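PDB 2OOD: Blr3880 protein from Bradyrhizobium japonicum, which probably catalyses the zinc-dependent hydrolytic deamination of guanine to xanthine, releasing ammonia. Local coordinates for residues C295-L300 with I336-D341; W420-I425 with F442-V447; V6-T11 with M38-G43. All coordinates share one frame; numbering follows the deposited sequence.

Interactions 1 and 2 are neighbours, whereas interaction 3 stands apart. Helix 335-352 carries one side of interaction 1 and helix 434-447 one side of interaction 2, and the two helices pack directly, L339 against M445 and D340 against M446. Interaction 1 lies deepest, near the zinc ligands and at the subunit interface; it mixes apolar packing with a buried carboxylate. Interaction 2, its centre about 24 Å from that of the chain, also borders the second subunit; it is made mainly by side chains, with no hydrogen bond across it. Interaction 3, whose nearest atoms are about 11 Å from those of interaction 2, lies in a separate sheet, touches no other chain, and is held by backbone hydrogen bonds.

Interaction 1 (C295-L300 with I336-D341); sequences CPCSNL and ISVLDD
In the TIM-barrel fold of this amidohydrolase, P296, C297 and L300 of the short helix that follows strand 291-294 pack against V338 and D341 of helix 335-352. The two helix axes approach to 8.8 Å and cross at 56°, and there is no clear hydrogen bond between them. P296, in the first turn of its helix, brings its ring up to the longer helix: CG lies 3.7 Å from V338 CG1, the two side chains crossing at about a right angle, while P296 CB rests against D341 CB at 4.0 Å. V338 presents that methyl because CG1 stands opposite its own backbone N (chi1 167°), and CG2 turns instead to the C297 sulfur.

The active site is close by. C297 is about 7 Å from the side chain of the zinc ligand D326, side chain to side chain, and its neighbour S298 hydrogen-bonds D326 OD2 through OG, so this helix turn contributes to the second shell of the metal. The turn itself is held by the bond from N299 N to C295 O (3.0 Å), C295 being the N-cap residue.

D341 is the polar element of an otherwise mostly apolar contact. Its OD2 forms a salt bridge with K344 NZ of the second subunit, so the charge of this buried carboxylate is answered across the dimer interface, where D341 also packs on D341 of that subunit; K344 of the other chain touches L300 as well. Within the contact the carboxylate is flanked from both sides of its plane. L300 CD1 sits squarely over one face, 3.9 Å from D341 CG, and C297 SG approaches obliquely from the opposite side, 3.3 Å from D341 OD2.

Interaction 2 (W420-I425 with F442-V447); sequences WHQSLI and FAVMMV
Q422 lays its carboxamide against the methyl of A443, joining helix 418-422 to helix 434-447. From CB the side chain leaves with CG opposite its carbonyl carbon, then bends sharply at chi2 (-82°), which swings the flat amide round toward the other helix. Q422 CD is 3.3 Å from A443 CB, and OE1 and NE2 are at nearly the same distance, so the methyl rests over the face of the amide. At the tip, NE2 also comes near V444, but its hydrogen bonds go to P411 O and to M440 O, one turn earlier on the same helix as A443. Those bonds hold the amide flat over the methyl.

Next to it, the H421 imidazole meets A443 CB at its edge, near the ring plane, and reaches V447 CG2 obliquely. With the ring cut back to an alanine here, a gap is likely to open beside A443, and V447 CG2 would lose the surface it packs on.

Outside the pair, R86 of the second subunit hydrogen-bonds W420 O and packs on H421, which places this part of the chain at the dimer interface. No hydrogen bond joins the two segments: the contact rests on van der Waals packing of a methyl against an amide face and a ring edge, and the NE2 hydrogens of Q422 go to backbone carbonyls beside it.

Interaction 3 (V6-T11 with M38-G43); sequences VGIRGT and MVVTDG
V6 and V40 face each other as an antiparallel hydrogen-bonded pair, and two residues along I8 and M38 do the same, which gives this contact its tight part. V6 N gives a bond to V40 O of 2.9 Å, and V40 N returns one to V6 O of 2.8 Å. I8 N to M38 O is 2.7 Å and M38 N to I8 O is 2.8 Å. Between them G7 and V39 form the non-hydrogen-bonded pair, with their CA atoms only 4.2 Å apart, and G7 CA makes a CH...O contact to M38 O.

The strands are the middle two of a four-stranded mixed sheet, 45-48, 36-41, 5-9 and 62-67, part of the small beta domain that accompanies the TIM barrel in amidohydrolases. One face of the sheet bears V6, I8, M38 and V40, of which V6 is partly exposed. There I8 turns at chi2 (69°), which lays CD1 across toward the partner strand, 4.1 Å from V40 CG2 and 4.4 Å from the CE of selenomethionine M38; F406 covers both I8 and M38.

The loose side begins at R9, since R9 to T11 do not touch 38-43. R9 points away from the other segment and spends its guanidinium on D35, in a salt bridge, and on the Y51 ring. Just beyond, the chain turns a corner at G10, whose backbone angles would drive any side chain into the carbonyl O of R9. At the other end the exposed D42 makes no contact with 6-11, but side-chain bonds to the residues just before V6 take over beyond the last bridge: T41 OG1 bonds to T5 OG1, and D42 OD1 accepts a hydrogen bond from T4 N.

Interaction 1 (C295-L300 with I336-D341)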
ATOM      1  N   CYS A 295       9.330   4.792   8.885  1.00 29.06           N
ATOM      2  CA  CYS A 295       8.893   5.043   7.515  1.00 30.59           C
ATOM      3  C   CYS A 295       8.595   3.740   6.783  1.00 29.75           C
ATOM      4  O   CYS A 295       9.355   3.321   5.921  1.00 30.04           O
ATOM      5  CB  CYS A 295       9.983   5.808   6.761  1.00 30.43           C
ATOM      6  SG  CYS A 295      10.554   7.294   7.601  1.00 31.03           S
ATOM      7  N   PRO A 296       7.461   3.104   7.096  1.00 30.10           N
ATOM      8  CA  PRO A 296       7.042   1.840   6.491  1.00 29.89           C
ATOM      9  C   PRO A 296       6.956   1.755   4.971  1.00 30.46           C
ATOM     10  O   PRO A 296       7.395   0.764   4.396  1.00 31.67           O
ATOM     11  CB  PRO A 296       5.708   1.561   7.172  1.00 30.68           C
ATOM     12  CG  PRO A 296       5.189   2.911   7.453  1.00 31.29           C
ATOM     13  CD  PRO A 296       6.396   3.641   7.957  1.00 30.84           C
ATOM     14  N   CYS A 297       6.404   2.769   4.315  1.00 29.43           N
ATOM     15  CA  CYS A 297       6.291   2.736   2.855  1.00 29.71           C
ATOM     16  C   CYS A 297       7.650   2.610   2.197  1.00 29.26           C
ATOM     17  O   CYS A 297       7.818   1.872   1.231  1.00 30.04           O
ATOM     18  CB  CYS A 297       5.613   3.997   2.331  1.00 29.18           C
ATOM     19  SG  CYS A 297       3.880   4.121   2.724  1.00 34.46           S
ATOM     20  N   SER A 298       8.613   3.354   2.729  1.00 28.85           N
ATOM     21  CA  SER A 298       9.974   3.353   2.224  1.00 29.19           C
ATOM     22  C   SER A 298      10.652   2.021   2.548  1.00 30.58           C
ATOM     23  O   SER A 298      11.259   1.394   1.681  1.00 29.94           O
ATOM     24  CB  SER A 298      10.746   4.511   2.855  1.00 27.27           C
ATOM     25  OG  SER A 298      12.095   4.506   2.447  1.00 27.65           O
ATOM     26  N   ASN A 299      10.530   1.591   3.801  1.00 30.73           N
ATOM     27  CA  ASN A 299      11.125   0.342   4.244  1.00 31.24           C
ATOM     28  C   ASN A 299      10.728  -0.814   3.346  1.00 34.14           C
ATOM     29  O   ASN A 299      11.563  -1.658   3.025  1.00 35.58           O
ATOM     30  CB  ASN A 299      10.721   0.035   5.684  1.00 29.93           C
ATOM     31  CG  ASN A 299      11.313   1.013   6.668  1.00 29.20           C
ATOM     32  OD1 ASN A 299      12.267   1.719   6.352  1.00 27.53           O
ATOM     33  ND2 ASN A 299      10.764   1.052   7.871  1.00 25.79           N
ATOM     34  N   LEU A 300       9.461  -0.848   2.936  1.00 34.92           N
ATOM     35  CA  LEU A 300       8.957  -1.908   2.059  1.00 33.67           C
ATOM     36  C   LEU A 300       9.344  -1.691   0.594  1.00 34.02           C
ATOM     37  O   LEU A 300       9.729  -2.623  -0.094  1.00 35.12           O
ATOM     38  CB  LEU A 300       7.429  -2.024   2.175  1.00 32.10           C
ATOM     39  CG  LEU A 300       6.840  -2.393   3.544  1.00 30.64           C
ATOM     40  CD1 LEU A 300       5.329  -2.404   3.477  1.00 27.48           C
ATOM     41  CD2 LEU A 300       7.360  -3.748   3.977  1.00 30.25           C
ATOM     42  N   ILE A 336      -1.811   8.985   5.544  1.00 33.71           N
ATOM     43  CA  ILE A 336      -2.868   7.991   5.573  1.00 32.83           C
ATOM     44  C   ILE A 336      -2.346   6.738   4.876  1.00 33.44           C
ATOM     45  O   ILE A 336      -2.616   5.621   5.310  1.00 32.59           O
ATOM     46  CB  ILE A 336      -4.124   8.508   4.848  1.00 32.81           C
ATOM     47  CG1 ILE A 336      -4.686   9.708   5.599  1.00 33.46           C
ATOM     48  CG2 ILE A 336      -5.178   7.426   4.762  1.00 31.15           C
ATOM     49  CD1 ILE A 336      -5.852  10.334   4.906  1.00 34.40           C
ATOM     50  N   SER A 337      -1.590   6.931   3.797  1.00 33.63           N
ATOM     51  CA  SER A 337      -1.014   5.820   3.049  1.00 33.26           C
ATOM     52  C   SER A 337       0.101   5.191   3.864  1.00 33.30           C
ATOM     53  O   SER A 337       0.346   3.990   3.770  1.00 34.61           O
ATOM     54  CB  SER A 337      -0.450   6.304   1.717  1.00 34.28           C
ATOM     55  OG  SER A 337      -1.477   6.773   0.865  1.00 37.29           O
ATOM     56  N   VAL A 338       0.781   6.014   4.655  1.00 33.27           N
ATOM     57  CA  VAL A 338       1.863   5.545   5.509  1.00 33.41           C
ATOM     58  C   VAL A 338       1.294   4.622   6.582  1.00 34.21           C
ATOM     59  O   VAL A 338       1.906   3.607   6.915  1.00 33.68           O
ATOM     60  CB  VAL A 338       2.592   6.723   6.202  1.00 32.73           C
ATOM     61  CG1 VAL A 338       3.494   6.206   7.306  1.00 32.10           C
ATOM     62  CG2 VAL A 338       3.406   7.498   5.185  1.00 32.82           C
ATOM     63  N   LEU A 339       0.122   4.975   7.114  1.00 32.70           N
ATOM     64  CA  LEU A 339      -0.524   4.171   8.146  1.00 32.92           C
ATOM     65  C   LEU A 339      -0.953   2.818   7.597  1.00 32.81           C
ATOM     66  O   LEU A 339      -0.965   1.827   8.326  1.00 33.01           O
ATOM     67  CB  LEU A 339      -1.731   4.912   8.741  1.00 32.52           C
ATOM     68  CG  LEU A 339      -1.385   6.086   9.671  1.00 33.11           C
ATOM     69  CD1 LEU A 339      -2.638   6.865  10.040  1.00 31.38           C
ATOM     70  CD2 LEU A 339      -0.685   5.559  10.915  1.00 31.70           C
ATOM     71  N   ASP A 340      -1.297   2.776   6.312  1.00 32.81           N
ATOM     72  CA  ASP A 340      -1.702   1.531   5.665  1.00 32.55           C
ATOM     73  C   ASP A 340      -0.544   0.531   5.724  1.00 33.76           C
ATOM     74  O   ASP A 340      -0.716  -0.605   6.158  1.00 32.78           O
ATOM     75  CB  ASP A 340      -2.106   1.798   4.210  1.00 31.59           C
ATOM     76  CG  ASP A 340      -2.198   0.526   3.382  1.00 32.71           C
ATOM     77  OD1 ASP A 340      -2.742  -0.477   3.876  1.00 32.65           O
ATOM     78  OD2 ASP A 340      -1.737   0.527   2.225  1.00 33.66           O
ATOM     79  N   ASP A 341       0.638   0.959   5.292  1.00 33.58           N
ATOM     80  CA  ASP A 341       1.805   0.091   5.319  1.00 34.20           C
ATOM     81  C   ASP A 341       2.312  -0.095   6.744  1.00 34.49           C
ATOM     82  O   ASP A 341       2.887  -1.133   7.061  1.00 35.43           O
ATOM     83  CB  ASP A 341       2.928   0.654   4.444  1.00 35.19           C
ATOM     84  CG  ASP A 341       2.695   0.413   2.960  1.00 37.47           C
ATOM     85  OD1 ASP A 341       1.704  -0.265   2.597  1.00 37.81           O
ATOM     86  OD2 ASP A 341       3.514   0.898   2.152  1.00 37.27           O
TER

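Interaction 2 (W420-I425 with F442-V447)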
ATOM      1  N   TRP A 420     -20.026   1.634   1.477  1.00 37.95           N
ATOM      2  CA  TRP A 420     -20.925   0.547   1.879  1.00 36.36           C
ATOM      3  C   TRP A 420     -20.294  -0.138   3.062  1.00 37.01           C
ATOM      4  O   TRP A 420     -20.971  -0.762   3.879  1.00 37.32           O
ATOM      5  CB  TRP A 420     -21.161  -0.459   0.754  1.00 36.37           C
ATOM      6  CG  TRP A 420     -22.315  -1.352   1.071  1.00 35.75           C
ATOM      7  CD1 TRP A 420     -23.502  -0.976   1.623  1.00 35.98           C
ATOM      8  CD2 TRP A 420     -22.404  -2.767   0.861  1.00 35.54           C
ATOM      9  NE1 TRP A 420     -24.324  -2.063   1.775  1.00 36.26           N
ATOM     10  CE2 TRP A 420     -23.675  -3.175   1.315  1.00 36.04           C
ATOM     11  CE3 TRP A 420     -21.537  -3.729   0.334  1.00 35.00           C
ATOM     12  CZ2 TRP A 420     -24.099  -4.506   1.256  1.00 34.99           C
ATOM     13  CZ3 TRP A 420     -21.964  -5.055   0.275  1.00 34.76           C
ATOM     14  CH2 TRP A 420     -23.232  -5.426   0.735  1.00 35.36           C
ATOM     15  N   HIS A 421     -18.974  -0.011   3.140  1.00 37.65           N
ATOM     16  CA  HIS A 421     -18.196  -0.582   4.228  1.00 36.75           C
ATOM     17  C   HIS A 421     -18.373   0.262   5.488  1.00 37.10           C
ATOM     18  O   HIS A 421     -18.592  -0.252   6.590  1.00 36.88           O
ATOM     19  CB  HIS A 421     -16.717  -0.633   3.837  1.00 35.05           C
ATOM     20  CG  HIS A 421     -15.807  -0.962   4.980  1.00 35.70           C
ATOM     21  ND1 HIS A 421     -14.872  -0.073   5.468  1.00 35.52           N
ATOM     22  CD2 HIS A 421     -15.720  -2.064   5.760  1.00 34.49           C
ATOM     23  CE1 HIS A 421     -14.251  -0.612   6.502  1.00 34.86           C
ATOM     24  NE2 HIS A 421     -14.747  -1.820   6.699  1.00 35.27           N
ATOM     25  N   GLN A 422     -18.265   1.572   5.311  1.00 38.26           N
ATOM     26  CA  GLN A 422     -18.407   2.510   6.411  1.00 38.27           C
ATOM     27  C   GLN A 422     -19.839   2.533   6.952  1.00 39.30           C
ATOM     28  O   GLN A 422     -20.050   2.795   8.138  1.00 39.73           O
ATOM     29  CB  GLN A 422     -17.996   3.912   5.947  1.00 36.27           C
ATOM     30  CG  GLN A 422     -16.506   4.072   5.697  1.00 34.05           C
ATOM     31  CD  GLN A 422     -15.721   4.337   6.970  1.00 34.26           C
ATOM     32  OE1 GLN A 422     -16.013   3.771   8.023  1.00 35.54           O
ATOM     33  NE2 GLN A 422     -14.712   5.189   6.875  1.00 32.62           N
ATOM     34  N   SER A 423     -20.819   2.248   6.095  1.00 38.53           N
ATOM     35  CA  SER A 423     -22.220   2.269   6.522  1.00 38.14           C
ATOM     36  C   SER A 423     -22.561   1.160   7.512  1.00 40.03           C
ATOM     37  O   SER A 423     -23.645   1.154   8.099  1.00 40.05           O
ATOM     38  CB  SER A 423     -23.162   2.170   5.318  1.00 37.55           C
ATOM     39  OG  SER A 423     -23.230   0.847   4.815  1.00 35.96           O
ATOM     40  N   LEU A 424     -21.640   0.216   7.694  1.00 41.49           N
ATOM     41  CA  LEU A 424     -21.857  -0.885   8.630  1.00 39.85           C
ATOM     42  C   LEU A 424     -21.867  -0.380  10.063  1.00 40.17           C
ATOM     43  O   LEU A 424     -22.297  -1.086  10.970  1.00 41.19           O
ATOM     44  CB  LEU A 424     -20.760  -1.944   8.498  1.00 38.78           C
ATOM     45  CG  LEU A 424     -21.003  -3.111   7.544  1.00 39.19           C
ATOM     46  CD1 LEU A 424     -19.787  -4.022   7.554  1.00 37.63           C
ATOM     47  CD2 LEU A 424     -22.251  -3.883   7.965  1.00 38.58           C
ATOM     48  N   ILE A 425     -21.396   0.843  10.270  1.00 39.86           N
ATOM     49  CA  ILE A 425     -21.339   1.399  11.610  1.00 41.08           C
ATOM     50  C   ILE A 425     -22.655   1.991  12.118  1.00 42.88           C
ATOM     51  O   ILE A 425     -22.908   3.191  12.006  1.00 43.00           O
ATOM     52  CB  ILE A 425     -20.217   2.441  11.694  1.00 40.58           C
ATOM     53  CG1 ILE A 425     -18.887   1.741  11.425  1.00 39.08           C
ATOM     54  CG2 ILE A 425     -20.191   3.105  13.074  1.00 40.33           C
ATOM     55  CD1 ILE A 425     -17.707   2.561  11.780  1.00 40.22           C
ATOM     56  N   PHE A 442     -10.236   3.874  11.081  1.00 32.60           N
ATOM     57  CA  PHE A 442      -9.464   2.716  10.679  1.00 32.87           C
ATOM     58  C   PHE A 442      -9.806   2.402   9.226  1.00 34.02           C
ATOM     59  O   PHE A 442      -8.978   1.886   8.483  1.00 34.67           O
ATOM     60  CB  PHE A 442      -9.780   1.494  11.541  1.00 32.09           C
ATOM     61  CG  PHE A 442      -8.826   0.348  11.324  1.00 32.04           C
ATOM     62  CD1 PHE A 442      -7.511   0.418  11.793  1.00 31.48           C
ATOM     63  CD2 PHE A 442      -9.211  -0.774  10.598  1.00 30.38           C
ATOM     64  CE1 PHE A 442      -6.599  -0.615  11.535  1.00 29.55           C
ATOM     65  CE2 PHE A 442      -8.297  -1.807  10.339  1.00 28.50           C
ATOM     66  CZ  PHE A 442      -6.998  -1.719  10.808  1.00 28.74           C
ATOM     67  N   ALA A 443     -11.036   2.702   8.826  1.00 33.43           N
ATOM     68  CA  ALA A 443     -11.448   2.459   7.454  1.00 32.41           C
ATOM     69  C   ALA A 443     -10.793   3.505   6.551  1.00 33.31           C
ATOM     70  O   ALA A 443     -10.533   3.243   5.382  1.00 35.22           O
ATOM     71  CB  ALA A 443     -12.954   2.531   7.339  1.00 32.72           C
ATOM     72  N   VAL A 444     -10.538   4.696   7.089  1.00 32.45           N
ATOM     73  CA  VAL A 444      -9.885   5.740   6.314  1.00 32.24           C
ATOM     74  C   VAL A 444      -8.478   5.253   5.987  1.00 34.62           C
ATOM     75  O   VAL A 444      -8.037   5.321   4.842  1.00 34.05           O
ATOM     76  CB  VAL A 444      -9.785   7.053   7.105  1.00 30.66           C
ATOM     77  CG1 VAL A 444      -8.753   7.958   6.479  1.00 27.90           C
ATOM     78  CG2 VAL A 444     -11.128   7.742   7.123  1.00 28.03           C
HETATM   79  N   MSE A 445      -7.793   4.751   7.014  1.00 36.67           N
HETATM   80  CA  MSE A 445      -6.433   4.218   6.907  1.00 38.26           C
HETATM   81  C   MSE A 445      -6.283   3.064   5.921  1.00 37.97           C
HETATM   82  O   MSE A 445      -5.466   3.116   5.002  1.00 37.32           O
HETATM   83  CB  MSE A 445      -5.957   3.672   8.254  1.00 41.24           C
HETATM   84  CG  MSE A 445      -5.524   4.656   9.307  1.00 47.31           C
HETATM   85 SE   MSE A 445      -5.169   3.640  10.959  1.00 50.23          SE
HETATM   86  CE  MSE A 445      -4.454   5.073  12.074  1.00 55.74           C
HETATM   87  N   MSE A 446      -7.069   2.011   6.141  1.00 36.41           N
HETATM   88  CA  MSE A 446      -6.986   0.793   5.345  1.00 35.81           C
HETATM   89  C   MSE A 446      -7.818   0.667   4.073  1.00 36.24           C
HETATM   90  O   MSE A 446      -7.377   0.026   3.122  1.00 36.08           O
HETATM   91  CB  MSE A 446      -7.287  -0.413   6.239  1.00 37.21           C
HETATM   92  CG  MSE A 446      -6.604  -0.388   7.596  1.00 40.91           C
HETATM   93 SE   MSE A 446      -4.660  -0.168   7.521  1.00 49.02          SE
HETATM   94  CE  MSE A 446      -4.212  -1.734   6.437  1.00 44.89           C
ATOM     95  N   VAL A 447      -9.016   1.243   4.038  1.00 34.29           N
ATOM     96  CA  VAL A 447      -9.837   1.125   2.838  1.00 32.89           C
ATOM     97  C   VAL A 447      -9.776   2.354   1.941  1.00 32.69           C
ATOM     98  O   VAL A 447     -10.036   2.258   0.742  1.00 32.73           O
ATOM     99  CB  VAL A 447     -11.305   0.835   3.186  1.00 31.83           C
ATOM    100  CG1 VAL A 447     -12.078   0.513   1.932  1.00 30.56           C
ATOM    101  CG2 VAL A 447     -11.382  -0.318   4.151  1.00 31.33           C
TER

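Interaction 3 (V6-T11 with M38-G43)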
ATOM      1  N   VAL A   6     -12.201  33.279  14.371  1.00 42.27           N
ATOM      2  CA  VAL A   6     -13.203  32.427  13.760  1.00 43.08           C
ATOM      3  C   VAL A   6     -13.421  31.150  14.568  1.00 43.33           C
ATOM      4  O   VAL A   6     -12.538  30.713  15.311  1.00 43.54           O
ATOM      5  CB  VAL A   6     -12.795  32.073  12.313  1.00 43.15           C
ATOM      6  CG1 VAL A   6     -11.471  31.309  12.319  1.00 42.23           C
ATOM      7  CG2 VAL A   6     -13.911  31.271  11.639  1.00 43.80           C
ATOM      8  N   GLY A   7     -14.602  30.560  14.423  1.00 41.89           N
ATOM      9  CA  GLY A   7     -14.914  29.353  15.158  1.00 42.57           C
ATOM     10  C   GLY A   7     -15.311  28.205  14.252  1.00 43.90           C
ATOM     11  O   GLY A   7     -16.249  28.319  13.457  1.00 43.79           O
ATOM     12  N   ILE A   8     -14.601  27.087  14.374  1.00 42.91           N
ATOM     13  CA  ILE A   8     -14.886  25.926  13.548  1.00 41.74           C
ATOM     14  C   ILE A   8     -15.807  24.957  14.270  1.00 41.50           C
ATOM     15  O   ILE A   8     -15.571  24.594  15.425  1.00 42.06           O
ATOM     16  CB  ILE A   8     -13.587  25.192  13.141  1.00 41.03           C
ATOM     17  CG1 ILE A   8     -12.776  26.059  12.174  1.00 40.62           C
ATOM     18  CG2 ILE A   8     -13.922  23.874  12.465  1.00 41.14           C
ATOM     19  CD1 ILE A   8     -12.179  27.285  12.797  1.00 40.77           C
ATOM     20  N   ARG A   9     -16.858  24.538  13.578  1.00 41.00           N
ATOM     21  CA  ARG A   9     -17.821  23.619  14.152  1.00 40.76           C
ATOM     22  C   ARG A   9     -17.937  22.327  13.358  1.00 41.81           C
ATOM     23  O   ARG A   9     -17.848  22.334  12.129  1.00 41.50           O
ATOM     24  CB  ARG A   9     -19.193  24.281  14.217  1.00 40.09           C
ATOM     25  CG  ARG A   9     -20.276  23.360  14.709  1.00 39.94           C
ATOM     26  CD  ARG A   9     -21.630  24.018  14.634  1.00 40.80           C
ATOM     27  NE  ARG A   9     -22.661  23.162  15.204  1.00 42.68           N
ATOM     28  CZ  ARG A   9     -23.882  23.575  15.522  1.00 43.16           C
ATOM     29  NH1 ARG A   9     -24.225  24.837  15.322  1.00 43.83           N
ATOM     30  NH2 ARG A   9     -24.754  22.728  16.048  1.00 43.59           N
ATOM     31  N   GLY A  10     -18.154  21.226  14.075  1.00 41.84           N
ATOM     32  CA  GLY A  10     -18.303  19.928  13.440  1.00 41.20           C
ATOM     33  C   GLY A  10     -17.851  18.805  14.354  1.00 41.71           C
ATOM     34  O   GLY A  10     -17.613  19.020  15.548  1.00 41.30           O
ATOM     35  N   THR A  11     -17.742  17.601  13.796  1.00 41.32           N
ATOM     36  CA  THR A  11     -17.290  16.430  14.549  1.00 40.29           C
ATOM     37  C   THR A  11     -15.755  16.429  14.699  1.00 39.99           C
ATOM     38  O   THR A  11     -15.021  16.410  13.705  1.00 39.96           O
ATOM     39  CB  THR A  11     -17.714  15.138  13.842  1.00 40.20           C
ATOM     40  OG1 THR A  11     -19.131  15.148  13.643  1.00 40.47           O
ATOM     41  CG2 THR A  11     -17.331  13.927  14.675  1.00 41.08           C
HETATM   42  N   MSE A  38     -14.483  25.009  17.925  1.00 44.49           N
HETATM   43  CA  MSE A  38     -13.123  25.427  18.205  1.00 45.42           C
HETATM   44  C   MSE A  38     -13.025  26.905  17.843  1.00 45.28           C
HETATM   45  O   MSE A  38     -13.326  27.298  16.716  1.00 44.80           O
HETATM   46  CB  MSE A  38     -12.147  24.597  17.368  1.00 49.98           C
HETATM   47  CG  MSE A  38     -10.680  24.907  17.600  1.00 57.19           C
HETATM   48 SE   MSE A  38      -9.529  23.672  16.557  1.00 68.07          SE
HETATM   49  CE  MSE A  38      -9.228  24.760  14.936  1.00 67.15           C
ATOM     50  N   VAL A  39     -12.621  27.719  18.812  1.00 43.61           N
ATOM     51  CA  VAL A  39     -12.494  29.154  18.617  1.00 41.40           C
ATOM     52  C   VAL A  39     -11.028  29.510  18.417  1.00 42.20           C
ATOM     53  O   VAL A  39     -10.230  29.445  19.356  1.00 42.83           O
ATOM     54  CB  VAL A  39     -13.053  29.920  19.842  1.00 40.03           C
ATOM     55  CG1 VAL A  39     -12.817  31.400  19.685  1.00 37.87           C
ATOM     56  CG2 VAL A  39     -14.538  29.634  19.997  1.00 37.52           C
ATOM     57  N   VAL A  40     -10.674  29.888  17.192  1.00 42.06           N
ATOM     58  CA  VAL A  40      -9.294  30.237  16.866  1.00 40.83           C
ATOM     59  C   VAL A  40      -9.148  31.739  16.628  1.00 42.22           C
ATOM     60  O   VAL A  40      -9.889  32.317  15.834  1.00 42.83           O
ATOM     61  CB  VAL A  40      -8.832  29.504  15.587  1.00 38.65           C
ATOM     62  CG1 VAL A  40      -7.325  29.549  15.475  1.00 36.83           C
ATOM     63  CG2 VAL A  40      -9.333  28.091  15.594  1.00 36.97           C
ATOM     64  N   THR A  41      -8.194  32.366  17.309  1.00 42.56           N
ATOM     65  CA  THR A  41      -7.955  33.798  17.144  1.00 44.21           C
ATOM     66  C   THR A  41      -6.556  34.025  16.589  1.00 45.31           C
ATOM     67  O   THR A  41      -5.558  33.756  17.267  1.00 44.45           O
ATOM     68  CB  THR A  41      -8.076  34.560  18.485  1.00 44.77           C
ATOM     69  OG1 THR A  41      -9.444  34.555  18.916  1.00 45.09           O
ATOM     70  CG2 THR A  41      -7.606  35.999  18.323  1.00 44.75           C
ATOM     71  N   ASP A  42      -6.491  34.526  15.358  1.00 45.50           N
ATOM     72  CA  ASP A  42      -5.214  34.771  14.699  1.00 46.72           C
ATOM     73  C   ASP A  42      -4.445  33.459  14.558  1.00 46.87           C
ATOM     74  O   ASP A  42      -3.230  33.416  14.749  1.00 47.34           O
ATOM     75  CB  ASP A  42      -4.386  35.796  15.489  1.00 47.25           C
ATOM     76  CG  ASP A  42      -4.903  37.225  15.315  1.00 47.58           C
ATOM     77  OD1 ASP A  42      -6.025  37.382  14.776  1.00 46.92           O
ATOM     78  OD2 ASP A  42      -4.194  38.181  15.715  1.00 46.66           O
ATOM     79  N   GLY A  43      -5.175  32.391  14.240  1.00 47.34           N
ATOM     80  CA  GLY A  43      -4.566  31.086  14.050  1.00 45.94           C
ATOM     81  C   GLY A  43      -4.160  30.328  15.301  1.00 45.35           C
ATOM     82  O   GLY A  43      -3.362  29.392  15.223  1.00 45.98           O
TER